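Local coordinates for CREG-like beta-barrel domain-containing protein (Agrobacterium tumefaciens, PDB 3DNH) that is of unknown function but, like other CREG-type and pyridoxamine 5'-phosphate oxidase-like barrels, may bind a flavin such as FMN, at residues Ala190-Ala204 with Arg213-Leu226. Numbering follows the deposited sequence.
Sequences ATRLNAIKGEASRLA and RWKITSIDPDGIDL
Helix 190-194 runs almost antiparallel to strand 215-220, at 170° with axes 7.9 Å apart, whereas helix 199-204, entered through the N-cap Gly198, is inclined at 71° to the same strand. Asn194 ties the first helix to the strand through its carboxamide, which grips both backbone groups of Ile216: OD1 takes the Ile216 N-H on a lone pair at 2.7 Å, and ND2 gives a nearly straight bond of 3.0 Å to Ile216 O, which lies in the amide plane. The two bonds fix the rotation of the amide and engage an edge strand of this chain's three-stranded sheet. Lys215, bent at chi2 (-68°), carries its chain across the Asn194 carboxamide and bonds through NZ to Asn194 O. Ile216 CD1 touches both Leu193 CB (3.5 Å) and Leu203 CD1 (3.8 Å), while its CG2 branch meets Ala190 CB. The methyl of Ala204 sits over the face of the Trp214 indole in a CH-pi contact, 3.5 Å from the five-membered ring centroid; indole NE1 bonds to Lys210 O in the connecting loop. Ala200 CB packs closely on Trp214 O, and Leu226 CD2 nestles against Ala200. The two helices and the turn joining them thus lie against one face of the three-stranded antiparallel sheet, with helix 244-254 joining the apolar layer through Phe247 and Leu251, which touch Leu193, and Leu235 of strand 232-236 meeting Leu203.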
ATOM      1  N   ALA A 190     -17.661 -18.435  17.298  1.00 39.62           N
ATOM      2  CA  ALA A 190     -17.401 -16.996  17.092  1.00 39.36           C
ATOM      3  C   ALA A 190     -18.580 -16.165  17.606  1.00 39.81           C
ATOM      4  O   ALA A 190     -18.387 -15.186  18.330  1.00 39.51           O
ATOM      5  CB  ALA A 190     -17.140 -16.683  15.577  1.00 38.66           C
ATOM      6  N   THR A 191     -19.792 -16.554  17.207  1.00 38.54           N
ATOM      7  CA  THR A 191     -21.016 -15.895  17.625  1.00 39.26           C
ATOM      8  C   THR A 191     -21.169 -15.917  19.141  1.00 39.11           C
ATOM      9  O   THR A 191     -21.499 -14.897  19.753  1.00 37.88           O
ATOM     10  CB  THR A 191     -22.260 -16.558  16.985  1.00 39.24           C
ATOM     11  OG1 THR A 191     -22.093 -16.581  15.575  1.00 40.65           O
ATOM     12  CG2 THR A 191     -23.531 -15.802  17.300  1.00 40.14           C
ATOM     13  N   ARG A 192     -20.917 -17.071  19.717  1.00 39.23           N
ATOM     14  CA  ARG A 192     -21.001 -17.278  21.137  1.00 40.56           C
ATOM     15  C   ARG A 192     -20.100 -16.331  21.872  1.00 40.07           C
ATOM     16  O   ARG A 192     -20.522 -15.643  22.740  1.00 40.14           O
ATOM     17  CB  ARG A 192     -20.588 -18.693  21.488  1.00 41.29           C
ATOM     18  CG  ARG A 192     -21.440 -19.351  22.516  1.00 44.05           C
ATOM     19  CD  ARG A 192     -20.716 -20.138  23.553  1.00 46.79           C
ATOM     20  NE  ARG A 192     -19.413 -20.605  23.179  1.00 51.37           N
ATOM     21  CZ  ARG A 192     -18.342 -20.475  23.926  1.00 47.62           C
ATOM     22  NH1 ARG A 192     -18.420 -19.923  25.086  1.00 49.34           N
ATOM     23  NH2 ARG A 192     -17.204 -20.908  23.497  1.00 47.10           N
ATOM     24  N   LEU A 193     -18.839 -16.351  21.504  1.00 38.98           N
ATOM     25  CA  LEU A 193     -17.799 -15.534  22.101  1.00 38.93           C
ATOM     26  C   LEU A 193     -17.985 -14.049  21.880  1.00 39.02           C
ATOM     27  O   LEU A 193     -17.725 -13.272  22.803  1.00 38.62           O
ATOM     28  CB  LEU A 193     -16.398 -15.959  21.611  1.00 39.93           C
ATOM     29  CG  LEU A 193     -16.023 -17.361  22.128  1.00 40.44           C
ATOM     30  CD1 LEU A 193     -14.734 -17.874  21.491  1.00 43.47           C
ATOM     31  CD2 LEU A 193     -15.952 -17.297  23.665  1.00 44.54           C
ATOM     32  N   ASN A 194     -18.425 -13.660  20.680  1.00 37.70           N
ATOM     33  CA  ASN A 194     -18.719 -12.253  20.376  1.00 36.83           C
ATOM     34  C   ASN A 194     -19.856 -11.730  21.212  1.00 37.14           C
ATOM     35  O   ASN A 194     -19.983 -10.517  21.382  1.00 38.40           O
ATOM     36  CB  ASN A 194     -19.016 -11.997  18.860  1.00 36.57           C
ATOM     37  CG  ASN A 194     -17.766 -12.036  17.994  1.00 36.66           C
ATOM     38  OD1 ASN A 194     -16.690 -11.678  18.451  1.00 38.01           O
ATOM     39  ND2 ASN A 194     -17.891 -12.517  16.731  1.00 36.35           N
ATOM     40  N   ALA A 195     -20.704 -12.612  21.733  1.00 37.30           N
ATOM     41  CA  ALA A 195     -21.818 -12.200  22.601  1.00 36.33           C
ATOM     42  C   ALA A 195     -21.383 -11.978  24.055  1.00 35.42           C
ATOM     43  O   ALA A 195     -22.163 -11.474  24.894  1.00 34.15           O
ATOM     44  CB  ALA A 195     -22.981 -13.249  22.520  1.00 37.39           C
ATOM     45  N   ILE A 196     -20.140 -12.346  24.376  1.00 34.06           N
ATOM     46  CA  ILE A 196     -19.639 -12.090  25.730  1.00 34.61           C
ATOM     47  C   ILE A 196     -19.026 -10.694  25.613  1.00 33.90           C
ATOM     48  O   ILE A 196     -18.015 -10.518  24.959  1.00 33.32           O
ATOM     49  CB  ILE A 196     -18.618 -13.175  26.243  1.00 34.05           C
ATOM     50  CG1 ILE A 196     -19.263 -14.576  26.199  1.00 35.03           C
ATOM     51  CG2 ILE A 196     -18.120 -12.847  27.694  1.00 33.21           C
ATOM     52  CD1 ILE A 196     -18.293 -15.777  26.585  1.00 33.84           C
ATOM     53  N   LYS A 197     -19.697  -9.706  26.185  1.00 35.20           N
ATOM     54  CA  LYS A 197     -19.234  -8.327  26.098  1.00 35.60           C
ATOM     55  C   LYS A 197     -17.763  -8.226  26.555  1.00 36.08           C
ATOM     56  O   LYS A 197     -17.397  -8.721  27.642  1.00 35.81           O
ATOM     57  CB  LYS A 197     -20.145  -7.409  26.891  1.00 35.34           C
ATOM     58  CG  LYS A 197     -19.773  -5.928  26.833  1.00 36.94           C
ATOM     59  CD  LYS A 197     -20.909  -5.107  27.292  1.00 34.56           C
ATOM     60  CE  LYS A 197     -20.603  -3.658  27.311  1.00 34.63           C
ATOM     61  NZ  LYS A 197     -21.814  -2.961  27.773  1.00 30.40           N
ATOM     62  N   GLY A 198     -16.920  -7.654  25.696  1.00 36.12           N
ATOM     63  CA  GLY A 198     -15.537  -7.368  26.053  1.00 35.91           C
ATOM     64  C   GLY A 198     -14.613  -8.524  25.765  1.00 36.65           C
ATOM     65  O   GLY A 198     -13.380  -8.345  25.797  1.00 36.86           O
ATOM     66  N   GLU A 199     -15.168  -9.704  25.475  1.00 36.33           N
ATOM     67  CA  GLU A 199     -14.315 -10.893  25.321  1.00 37.55           C
ATOM     68  C   GLU A 199     -13.426 -10.840  24.057  1.00 38.59           C
ATOM     69  O   GLU A 199     -12.249 -11.198  24.123  1.00 38.33           O
ATOM     70  CB  GLU A 199     -15.122 -12.184  25.325  1.00 37.82           C
ATOM     71  CG  GLU A 199     -14.312 -13.395  25.742  1.00 43.40           C
ATOM     72  CD  GLU A 199     -14.275 -13.588  27.283  1.00 49.01           C
ATOM     73  OE1 GLU A 199     -14.587 -14.708  27.730  1.00 51.75           O
ATOM     74  OE2 GLU A 199     -13.970 -12.643  28.073  1.00 52.34           O
ATOM     75  N   ALA A 200     -13.967 -10.385  22.921  1.00 38.82           N
ATOM     76  CA  ALA A 200     -13.147 -10.299  21.683  1.00 39.20           C
ATOM     77  C   ALA A 200     -11.990  -9.292  21.897  1.00 40.28           C
ATOM     78  O   ALA A 200     -10.850  -9.515  21.468  1.00 39.92           O
ATOM     79  CB  ALA A 200     -13.986  -9.898  20.553  1.00 39.55           C
ATOM     80  N   SER A 201     -12.289  -8.202  22.592  1.00 39.80           N
ATOM     81  CA  SER A 201     -11.283  -7.180  22.907  1.00 41.18           C
ATOM     82  C   SER A 201     -10.206  -7.719  23.872  1.00 40.92           C
ATOM     83  O   SER A 201      -9.005  -7.473  23.658  1.00 41.81           O
ATOM     84  CB  SER A 201     -11.966  -5.937  23.450  1.00 40.29           C
ATOM     85  OG  SER A 201     -11.024  -4.900  23.648  1.00 44.86           O
ATOM     86  N   ARG A 202     -10.602  -8.520  24.869  1.00 40.52           N
ATOM     87  CA  ARG A 202      -9.619  -9.236  25.712  1.00 40.24           C
ATOM     88  C   ARG A 202      -8.668 -10.123  24.898  1.00 39.77           C
ATOM     89  O   ARG A 202      -7.459 -10.182  25.184  1.00 39.36           O
ATOM     90  CB  ARG A 202     -10.288 -10.051  26.823  1.00 40.01           C
ATOM     91  CG  ARG A 202     -10.754  -9.181  27.982  1.00 41.00           C
ATOM     92  CD  ARG A 202     -11.756  -9.867  28.933  1.00 42.99           C
ATOM     93  NE  ARG A 202     -11.303 -11.186  29.386  1.00 49.55           N
ATOM     94  CZ  ARG A 202     -11.552 -11.718  30.592  1.00 52.36           C
ATOM     95  NH1 ARG A 202     -11.093 -12.939  30.877  1.00 52.08           N
ATOM     96  NH2 ARG A 202     -12.235 -11.037  31.520  1.00 51.69           N
ATOM     97  N   LEU A 203      -9.214 -10.826  23.922  1.00 37.63           N
ATOM     98  CA  LEU A 203      -8.415 -11.700  23.027  1.00 39.30           C
ATOM     99  C   LEU A 203      -7.507 -10.879  22.130  1.00 39.33           C
ATOM    100  O   LEU A 203      -6.352 -11.262  21.914  1.00 38.96           O
ATOM    101  CB  LEU A 203      -9.312 -12.600  22.151  1.00 37.79           C
ATOM    102  CG  LEU A 203     -10.285 -13.527  22.881  1.00 40.78           C
ATOM    103  CD1 LEU A 203     -11.221 -14.196  21.880  1.00 38.26           C
ATOM    104  CD2 LEU A 203      -9.503 -14.599  23.688  1.00 39.91           C
ATOM    105  N   ALA A 204      -8.018  -9.747  21.630  1.00 39.34           N
ATOM    106  CA  ALA A 204      -7.209  -8.881  20.786  1.00 40.13           C
ATOM    107  C   ALA A 204      -6.026  -8.289  21.572  1.00 41.27           C
ATOM    108  O   ALA A 204      -4.904  -8.210  21.054  1.00 41.45           O
ATOM    109  CB  ALA A 204      -8.044  -7.815  20.170  1.00 39.97           C
ATOM    110  N   ARG A 213     -13.537  -1.823  19.925  1.00 48.70           N
ATOM    111  CA  ARG A 213     -14.735  -2.611  19.674  1.00 48.23           C
ATOM    112  C   ARG A 213     -14.327  -3.700  18.701  1.00 45.98           C
ATOM    113  O   ARG A 213     -14.396  -3.541  17.474  1.00 47.07           O
ATOM    114  CB  ARG A 213     -15.930  -1.759  19.205  1.00 48.33           C
ATOM    115  CG  ARG A 213     -16.348  -0.575  20.180  1.00 52.97           C
ATOM    116  CD  ARG A 213     -16.090  -0.825  21.710  1.00 61.21           C
ATOM    117  NE  ARG A 213     -16.967  -1.821  22.372  1.00 66.10           N
ATOM    118  CZ  ARG A 213     -16.560  -2.911  23.042  1.00 69.04           C
ATOM    119  NH1 ARG A 213     -15.265  -3.205  23.153  1.00 70.03           N
ATOM    120  NH2 ARG A 213     -17.460  -3.722  23.622  1.00 70.00           N
ATOM    121  N   TRP A 214     -13.830  -4.787  19.288  1.00 43.67           N
ATOM    122  CA  TRP A 214     -13.355  -5.978  18.556  1.00 41.76           C
ATOM    123  C   TRP A 214     -14.428  -7.039  18.336  1.00 40.77           C
ATOM    124  O   TRP A 214     -15.343  -7.188  19.156  1.00 40.44           O
ATOM    125  CB  TRP A 214     -12.203  -6.605  19.338  1.00 41.37           C
ATOM    126  CG  TRP A 214     -10.986  -5.757  19.289  1.00 39.46           C
ATOM    127  CD1 TRP A 214     -10.624  -4.795  20.177  1.00 38.11           C
ATOM    128  CD2 TRP A 214     -10.002  -5.740  18.246  1.00 39.28           C
ATOM    129  NE1 TRP A 214      -9.441  -4.220  19.788  1.00 37.62           N
ATOM    130  CE2 TRP A 214      -9.043  -4.761  18.597  1.00 40.47           C
ATOM    131  CE3 TRP A 214      -9.818  -6.475  17.071  1.00 36.46           C
ATOM    132  CZ2 TRP A 214      -7.914  -4.491  17.798  1.00 39.98           C
ATOM    133  CZ3 TRP A 214      -8.699  -6.222  16.291  1.00 38.84           C
ATOM    134  CH2 TRP A 214      -7.757  -5.240  16.661  1.00 39.28           C
ATOM    135  N   LYS A 215     -14.307  -7.781  17.241  1.00 40.58           N
ATOM    136  CA  LYS A 215     -15.098  -8.988  16.997  1.00 40.25           C
ATOM    137  C   LYS A 215     -14.187 -10.093  16.488  1.00 39.48           C
ATOM    138  O   LYS A 215     -13.238  -9.811  15.760  1.00 39.04           O
ATOM    139  CB  LYS A 215     -16.201  -8.726  15.964  1.00 40.47           C
ATOM    140  CG  LYS A 215     -17.384  -7.808  16.469  1.00 43.77           C
ATOM    141  CD  LYS A 215     -18.243  -8.510  17.564  1.00 48.68           C
ATOM    142  CE  LYS A 215     -19.257  -7.566  18.255  1.00 45.97           C
ATOM    143  NZ  LYS A 215     -19.972  -8.150  19.462  1.00 44.84           N
ATOM    144  N   ILE A 216     -14.464 -11.337  16.894  1.00 38.84           N
ATOM    145  CA  ILE A 216     -13.868 -12.518  16.278  1.00 38.25           C
ATOM    146  C   ILE A 216     -14.442 -12.663  14.913  1.00 39.46           C
ATOM    147  O   ILE A 216     -15.673 -12.645  14.760  1.00 39.34           O
ATOM    148  CB  ILE A 216     -14.181 -13.769  17.043  1.00 38.32           C
ATOM    149  CG1 ILE A 216     -13.552 -13.668  18.436  1.00 41.05           C
ATOM    150  CG2 ILE A 216     -13.697 -15.051  16.268  1.00 36.16           C
ATOM    151  CD1 ILE A 216     -13.964 -14.744  19.362  1.00 42.99           C
ATOM    152  N   THR A 217     -13.563 -12.767  13.921  1.00 40.09           N
ATOM    153  CA  THR A 217     -13.987 -12.948  12.539  1.00 39.19           C
ATOM    154  C   THR A 217     -13.838 -14.390  12.106  1.00 40.01           C
ATOM    155  O   THR A 217     -14.593 -14.841  11.225  1.00 40.47           O
ATOM    156  CB  THR A 217     -13.258 -11.982  11.546  1.00 38.67           C
ATOM    157  OG1 THR A 217     -11.838 -12.186  11.628  1.00 36.42           O
ATOM    158  CG2 THR A 217     -13.572 -10.515  11.931  1.00 39.25           C
ATOM    159  N   SER A 218     -12.893 -15.124  12.715  1.00 40.46           N
ATOM    160  CA  SER A 218     -12.568 -16.437  12.264  1.00 40.62           C
ATOM    161  C   SER A 218     -11.791 -17.196  13.309  1.00 41.47           C
ATOM    162  O   SER A 218     -10.862 -16.648  13.907  1.00 41.94           O
ATOM    163  CB  SER A 218     -11.759 -16.348  10.943  1.00 39.86           C
ATOM    164  OG  SER A 218     -11.663 -17.584  10.285  1.00 41.34           O
ATOM    165  N   ILE A 219     -12.171 -18.470  13.528  1.00 41.47           N
ATOM    166  CA  ILE A 219     -11.422 -19.398  14.409  1.00 40.32           C
ATOM    167  C   ILE A 219     -10.898 -20.522  13.536  1.00 40.31           C
ATOM    168  O   ILE A 219     -11.635 -21.030  12.694  1.00 39.84           O
ATOM    169  CB  ILE A 219     -12.325 -20.001  15.509  1.00 40.39           C
ATOM    170  CG1 ILE A 219     -12.941 -18.862  16.371  1.00 39.41           C
ATOM    171  CG2 ILE A 219     -11.551 -21.070  16.323  1.00 39.89           C
ATOM    172  CD1 ILE A 219     -14.115 -19.271  17.233  1.00 41.51           C
ATOM    173  N   ASP A 220      -9.630 -20.886  13.723  1.00 39.30           N
ATOM    174  CA  ASP A 220      -9.028 -21.981  12.937  1.00 38.73           C
ATOM    175  C   ASP A 220      -8.135 -22.830  13.856  1.00 37.93           C
ATOM    176  O   ASP A 220      -7.939 -22.484  15.035  1.00 37.25           O
ATOM    177  CB  ASP A 220      -8.325 -21.429  11.651  1.00 37.51           C
ATOM    178  CG  ASP A 220      -7.158 -20.472  11.964  1.00 40.93           C
ATOM    179  OD1 ASP A 220      -6.148 -20.933  12.567  1.00 42.23           O
ATOM    180  OD2 ASP A 220      -7.228 -19.259  11.616  1.00 40.91           O
ATOM    181  N   PRO A 221      -7.624 -23.960  13.359  1.00 37.21           N
ATOM    182  CA  PRO A 221      -6.812 -24.755  14.287  1.00 37.75           C
ATOM    183  C   PRO A 221      -5.596 -24.064  14.937  1.00 37.92           C
ATOM    184  O   PRO A 221      -5.121 -24.514  15.999  1.00 38.51           O
ATOM    185  CB  PRO A 221      -6.343 -25.934  13.402  1.00 38.18           C
ATOM    186  CG  PRO A 221      -7.440 -26.083  12.410  1.00 36.94           C
ATOM    187  CD  PRO A 221      -7.813 -24.655  12.061  1.00 36.21           C
ATOM    188  N   ASP A 222      -5.085 -23.017  14.312  1.00 37.98           N
ATOM    189  CA  ASP A 222      -3.851 -22.366  14.781  1.00 39.01           C
ATOM    190  C   ASP A 222      -4.108 -21.070  15.577  1.00 38.51           C
ATOM    191  O   ASP A 222      -3.213 -20.556  16.294  1.00 37.46           O
ATOM    192  CB  ASP A 222      -2.928 -22.069  13.582  1.00 38.35           C
ATOM    193  CG  ASP A 222      -2.324 -23.331  12.981  1.00 39.07           C
ATOM    194  OD1 ASP A 222      -2.285 -24.380  13.665  1.00 39.95           O
ATOM    195  OD2 ASP A 222      -1.892 -23.266  11.810  1.00 42.67           O
ATOM    196  N   GLY A 223      -5.336 -20.583  15.506  1.00 37.64           N
ATOM    197  CA  GLY A 223      -5.699 -19.391  16.283  1.00 38.70           C
ATOM    198  C   GLY A 223      -6.958 -18.685  15.822  1.00 39.35           C
ATOM    199  O   GLY A 223      -7.810 -19.283  15.170  1.00 39.63           O
ATOM    200  N   ILE A 224      -7.046 -17.392  16.137  1.00 39.81           N
ATOM    201  CA  ILE A 224      -8.288 -16.659  16.041  1.00 40.03           C
ATOM    202  C   ILE A 224      -7.989 -15.308  15.408  1.00 40.65           C
ATOM    203  O   ILE A 224      -7.083 -14.579  15.876  1.00 41.65           O
ATOM    204  CB  ILE A 224      -8.930 -16.400  17.476  1.00 39.93           C
ATOM    205  CG1 ILE A 224      -9.182 -17.715  18.249  1.00 38.13           C
ATOM    206  CG2 ILE A 224     -10.253 -15.519  17.311  1.00 38.68           C
ATOM    207  CD1 ILE A 224      -9.465 -17.533  19.806  1.00 40.00           C
ATOM    208  N   ASP A 225      -8.768 -14.945  14.391  1.00 39.32           N
ATOM    209  CA  ASP A 225      -8.567 -13.672  13.760  1.00 39.52           C
ATOM    210  C   ASP A 225      -9.591 -12.781  14.357  1.00 38.95           C
ATOM    211  O   ASP A 225     -10.736 -13.216  14.546  1.00 38.85           O
ATOM    212  CB  ASP A 225      -8.774 -13.766  12.253  1.00 39.17           C
ATOM    213  CG  ASP A 225      -7.536 -14.338  11.514  1.00 42.76           C
ATOM    214  OD1 ASP A 225      -6.461 -14.543  12.102  1.00 47.48           O
ATOM    215  OD2 ASP A 225      -7.656 -14.554  10.319  1.00 44.98           O
ATOM    216  N   LEU A 226      -9.201 -11.528  14.628  1.00 39.80           N
ATOM    217  CA  LEU A 226     -10.134 -10.486  15.134  1.00 38.74           C
ATOM    218  C   LEU A 226     -10.055  -9.205  14.335  1.00 39.35           C
ATOM    219  O   LEU A 226      -9.013  -8.908  13.743  1.00 38.40           O
ATOM    220  CB  LEU A 226      -9.897 -10.194  16.630  1.00 39.02           C
ATOM    221  CG  LEU A 226      -9.838 -11.461  17.488  1.00 37.93           C
ATOM    222  CD1 LEU A 226      -8.431 -11.724  17.903  1.00 39.11           C
ATOM    223  CD2 LEU A 226     -10.767 -11.262  18.660  1.00 40.89           C
TER